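Local coordinates for protein trichothecene 3-O-acetyltransferase (Gibberella zeae, PDB 2RKV) that transfers an acetyl group from acetyl coenzyme A to the 3-hydroxyl of trichothecene mycotoxins, as a member of the BAHD acyltransferase superfamily, at residues L278-G283 / S428-D433. Numbering follows the deposited sequence.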
ATOM      1  N   LEU A 278       7.001 -18.837 -17.973  1.00 18.80           N
ATOM      2  CA  LEU A 278       7.153 -20.128 -18.652  1.00 19.73           C
ATOM      3  C   LEU A 278       8.370 -20.152 -19.568  1.00 20.66           C
ATOM      4  O   LEU A 278       8.901 -21.225 -19.879  1.00 20.97           O
ATOM      5  CB  LEU A 278       5.904 -20.462 -19.469  1.00 19.40           C
ATOM      6  CG  LEU A 278       4.679 -20.973 -18.713  1.00 19.37           C
ATOM      7  CD1 LEU A 278       3.466 -20.936 -19.631  1.00 18.42           C
ATOM      8  CD2 LEU A 278       4.909 -22.383 -18.163  1.00 19.97           C
ATOM      9  N   GLU A 279       8.804 -18.969 -20.000  1.00 21.33           N
ATOM     10  CA  GLU A 279       9.985 -18.837 -20.853  1.00 22.41           C
ATOM     11  C   GLU A 279      11.302 -19.064 -20.108  1.00 22.61           C
ATOM     12  O   GLU A 279      12.347 -19.236 -20.738  1.00 22.80           O
ATOM     13  CB  GLU A 279       9.989 -17.485 -21.573  1.00 22.46           C
ATOM     14  CG  GLU A 279       8.784 -17.253 -22.482  1.00 24.66           C
ATOM     15  CD  GLU A 279       8.583 -18.367 -23.506  1.00 27.60           C
ATOM     16  OE1 GLU A 279       9.558 -18.726 -24.202  1.00 27.69           O
ATOM     17  OE2 GLU A 279       7.448 -18.882 -23.615  1.00 28.94           O
ATOM     18  N   ARG A 280      11.258 -19.085 -18.776  1.00 22.70           N
ATOM     19  CA  ARG A 280      12.473 -19.306 -17.980  1.00 23.07           C
ATOM     20  C   ARG A 280      12.387 -20.419 -16.939  1.00 23.34           C
ATOM     21  O   ARG A 280      13.416 -20.868 -16.432  1.00 23.63           O
ATOM     22  CB  ARG A 280      12.986 -18.004 -17.354  1.00 23.10           C
ATOM     23  CG  ARG A 280      12.027 -17.339 -16.392  1.00 22.58           C
ATOM     24  CD  ARG A 280      12.708 -16.183 -15.676  1.00 22.93           C
ATOM     25  NE  ARG A 280      11.793 -15.526 -14.741  1.00 21.42           N
ATOM     26  CZ  ARG A 280      11.626 -15.880 -13.469  1.00 22.02           C
ATOM     27  NH1 ARG A 280      12.315 -16.889 -12.952  1.00 22.00           N
ATOM     28  NH2 ARG A 280      10.764 -15.217 -12.704  1.00 20.73           N
ATOM     29  N   ILE A 281      11.176 -20.854 -16.604  1.00 23.38           N
ATOM     30  CA  ILE A 281      10.989 -21.973 -15.669  1.00 23.88           C
ATOM     31  C   ILE A 281       9.898 -22.947 -16.138  1.00 23.29           C
ATOM     32  O   ILE A 281       9.093 -22.616 -17.008  1.00 23.15           O
ATOM     33  CB  ILE A 281      10.703 -21.501 -14.207  1.00 24.13           C
ATOM     34  CG1 ILE A 281       9.612 -20.423 -14.194  1.00 24.43           C
ATOM     35  CG2 ILE A 281      12.000 -21.032 -13.511  1.00 25.09           C
ATOM     36  CD1 ILE A 281       9.512 -19.635 -12.903  1.00 24.57           C
ATOM     37  N   ASP A 282       9.883 -24.148 -15.560  1.00 23.10           N
ATOM     38  CA  ASP A 282       8.913 -25.172 -15.944  1.00 22.59           C
ATOM     39  C   ASP A 282       7.500 -24.849 -15.456  1.00 22.29           C
ATOM     40  O   ASP A 282       7.325 -24.252 -14.394  1.00 21.72           O
ATOM     41  CB  ASP A 282       9.332 -26.549 -15.419  1.00 22.76           C
ATOM     42  CG  ASP A 282       8.590 -27.681 -16.108  0.50 23.03           C
ATOM     43  OD1 ASP A 282       8.810 -27.888 -17.319  0.50 24.13           O
ATOM     44  OD2 ASP A 282       7.782 -28.356 -15.443  0.50 23.76           O
ATOM     45  N   GLY A 283       6.500 -25.268 -16.229  1.00 21.78           N
ATOM     46  CA  GLY A 283       5.097 -25.102 -15.845  1.00 21.18           C
ATOM     47  C   GLY A 283       4.719 -25.750 -14.524  1.00 20.94           C
ATOM     48  O   GLY A 283       3.725 -25.372 -13.902  1.00 20.85           O
ATOM     49  N   SER A 428       6.856  -4.667 -10.074  1.00 12.64           N
ATOM     50  CA  SER A 428       8.303  -4.861  -9.952  1.00 13.06           C
ATOM     51  C   SER A 428       8.632  -6.287 -10.361  1.00 13.63           C
ATOM     52  O   SER A 428       8.110  -7.250  -9.793  1.00 13.74           O
ATOM     53  CB  SER A 428       8.806  -4.565  -8.535  1.00 13.24           C
ATOM     54  OG  SER A 428      10.232  -4.583  -8.495  1.00 12.88           O
ATOM     55  N   LEU A 429       9.468  -6.408 -11.387  1.00 13.85           N
ATOM     56  CA  LEU A 429       9.787  -7.713 -11.950  1.00 14.85           C
ATOM     57  C   LEU A 429      11.251  -7.751 -12.364  1.00 15.57           C
ATOM     58  O   LEU A 429      11.841  -6.713 -12.673  1.00 15.36           O
ATOM     59  CB  LEU A 429       8.911  -7.976 -13.178  1.00 14.90           C
ATOM     60  CG  LEU A 429       7.399  -8.187 -13.018  1.00 14.55           C
ATOM     61  CD1 LEU A 429       6.735  -8.184 -14.394  1.00 14.53           C
ATOM     62  CD2 LEU A 429       7.060  -9.466 -12.245  1.00 14.30           C
ATOM     63  N   ARG A 430      11.830  -8.947 -12.387  1.00 16.61           N
ATOM     64  CA  ARG A 430      13.172  -9.091 -12.939  1.00 17.72           C
ATOM     65  C   ARG A 430      13.159  -8.745 -14.427  1.00 18.21           C
ATOM     66  O   ARG A 430      12.139  -8.914 -15.114  1.00 18.13           O
ATOM     67  CB  ARG A 430      13.772 -10.472 -12.643  1.00 17.91           C
ATOM     68  CG  ARG A 430      13.222 -11.642 -13.463  1.00 18.32           C
ATOM     69  CD  ARG A 430      14.001 -12.928 -13.153  1.00 17.98           C
ATOM     70  NE  ARG A 430      13.814 -13.333 -11.763  1.00 18.23           N
ATOM     71  CZ  ARG A 430      14.534 -14.243 -11.118  1.00 20.27           C
ATOM     72  NH1 ARG A 430      15.526 -14.883 -11.730  1.00 21.74           N
ATOM     73  NH2 ARG A 430      14.264 -14.515  -9.847  1.00 22.21           N
ATOM     74  N   ASP A 431      14.285  -8.227 -14.916  1.00 18.55           N
ATOM     75  CA  ASP A 431      14.362  -7.672 -16.267  1.00 19.70           C
ATOM     76  C   ASP A 431      13.801  -8.595 -17.347  1.00 19.45           C
ATOM     77  O   ASP A 431      13.066  -8.148 -18.230  1.00 19.26           O
ATOM     78  CB  ASP A 431      15.803  -7.290 -16.609  1.00 20.42           C
ATOM     79  CG  ASP A 431      16.279  -6.049 -15.868  1.00 22.98           C
ATOM     80  OD1 ASP A 431      15.461  -5.368 -15.209  1.00 24.79           O
ATOM     81  OD2 ASP A 431      17.492  -5.752 -15.952  1.00 25.92           O
ATOM     82  N   GLU A 432      14.134  -9.879 -17.283  1.00 19.52           N
ATOM     83  CA  GLU A 432      13.708 -10.774 -18.358  1.00 19.78           C
ATOM     84  C   GLU A 432      12.191 -10.975 -18.392  1.00 19.28           C
ATOM     85  O   GLU A 432      11.613 -11.087 -19.467  1.00 19.36           O
ATOM     86  CB  GLU A 432      14.484 -12.096 -18.368  1.00 20.16           C
ATOM     87  CG  GLU A 432      14.329 -12.983 -17.157  1.00 21.21           C
ATOM     88  CD  GLU A 432      15.276 -14.169 -17.211  0.50 20.33           C
ATOM     89  OE1 GLU A 432      16.200 -14.219 -16.379  0.50 21.50           O
ATOM     90  OE2 GLU A 432      15.108 -15.037 -18.096  0.50 20.35           O
ATOM     91  N   ASP A 433      11.566 -10.982 -17.210  1.00 18.70           N
ATOM     92  CA  ASP A 433      10.105 -10.986 -17.079  1.00 18.38           C
ATOM     93  C   ASP A 433       9.480  -9.679 -17.559  1.00 18.18           C
ATOM     94  O   ASP A 433       8.519  -9.688 -18.325  1.00 17.56           O
ATOM     95  CB  ASP A 433       9.704 -11.229 -15.622  1.00 18.44           C
ATOM     96  CG  ASP A 433       9.917 -12.664 -15.180  1.00 19.18           C
ATOM     97  OD1 ASP A 433      10.319 -13.515 -16.011  1.00 20.50           O
ATOM     98  OD2 ASP A 433       9.687 -12.942 -13.990  1.00 18.02           O
TER
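A side-on arginine–carboxylate salt bridge joins Arg280, in the loop between helix 261-277 and strand 286-294, to Asp433 in the first turn of helix 431-439. Arg280 NE meets Asp433 OD1 at 2.8 Å, nearly straight at 169°, while Arg280 NH2 reaches Asp433 OD2, also at 2.8 Å. Both oxygens lie close to the guanidinium plane and accept on their syn sides, although the two flat groups are twisted by 27°. With its chain extended from CG to NE, Arg280 spans the gap between backbones.

One face of this guanidinium carries that of Arg430, the N-cap residue of the helix: the planes lie 7° apart, with centres separated by 4.1 Å. A bend in the Arg430 chain at CG–CD turns its group into this stack. The pair illustrates how two guanidinium groups can stack when carboxylates offset their like charge, here probably Asp433 at the edge of Arg280 and Glu409, salt-bridged to Arg430 NE. Glu432 lies obliquely against the aliphatic part of Arg280, its OE2 3.6 Å from Arg280 CD and salt-bridged to Arg436.

Arg280 NH2 also hydrogen-bonds the Ser372 carbonyl oxygen. Through Arg280 and a further salt bridge from Arg277 NE to Asp433 OD2, the end of helix 261-277 and its following loop are tied to the junction of strand 423-430 with helix 431-439.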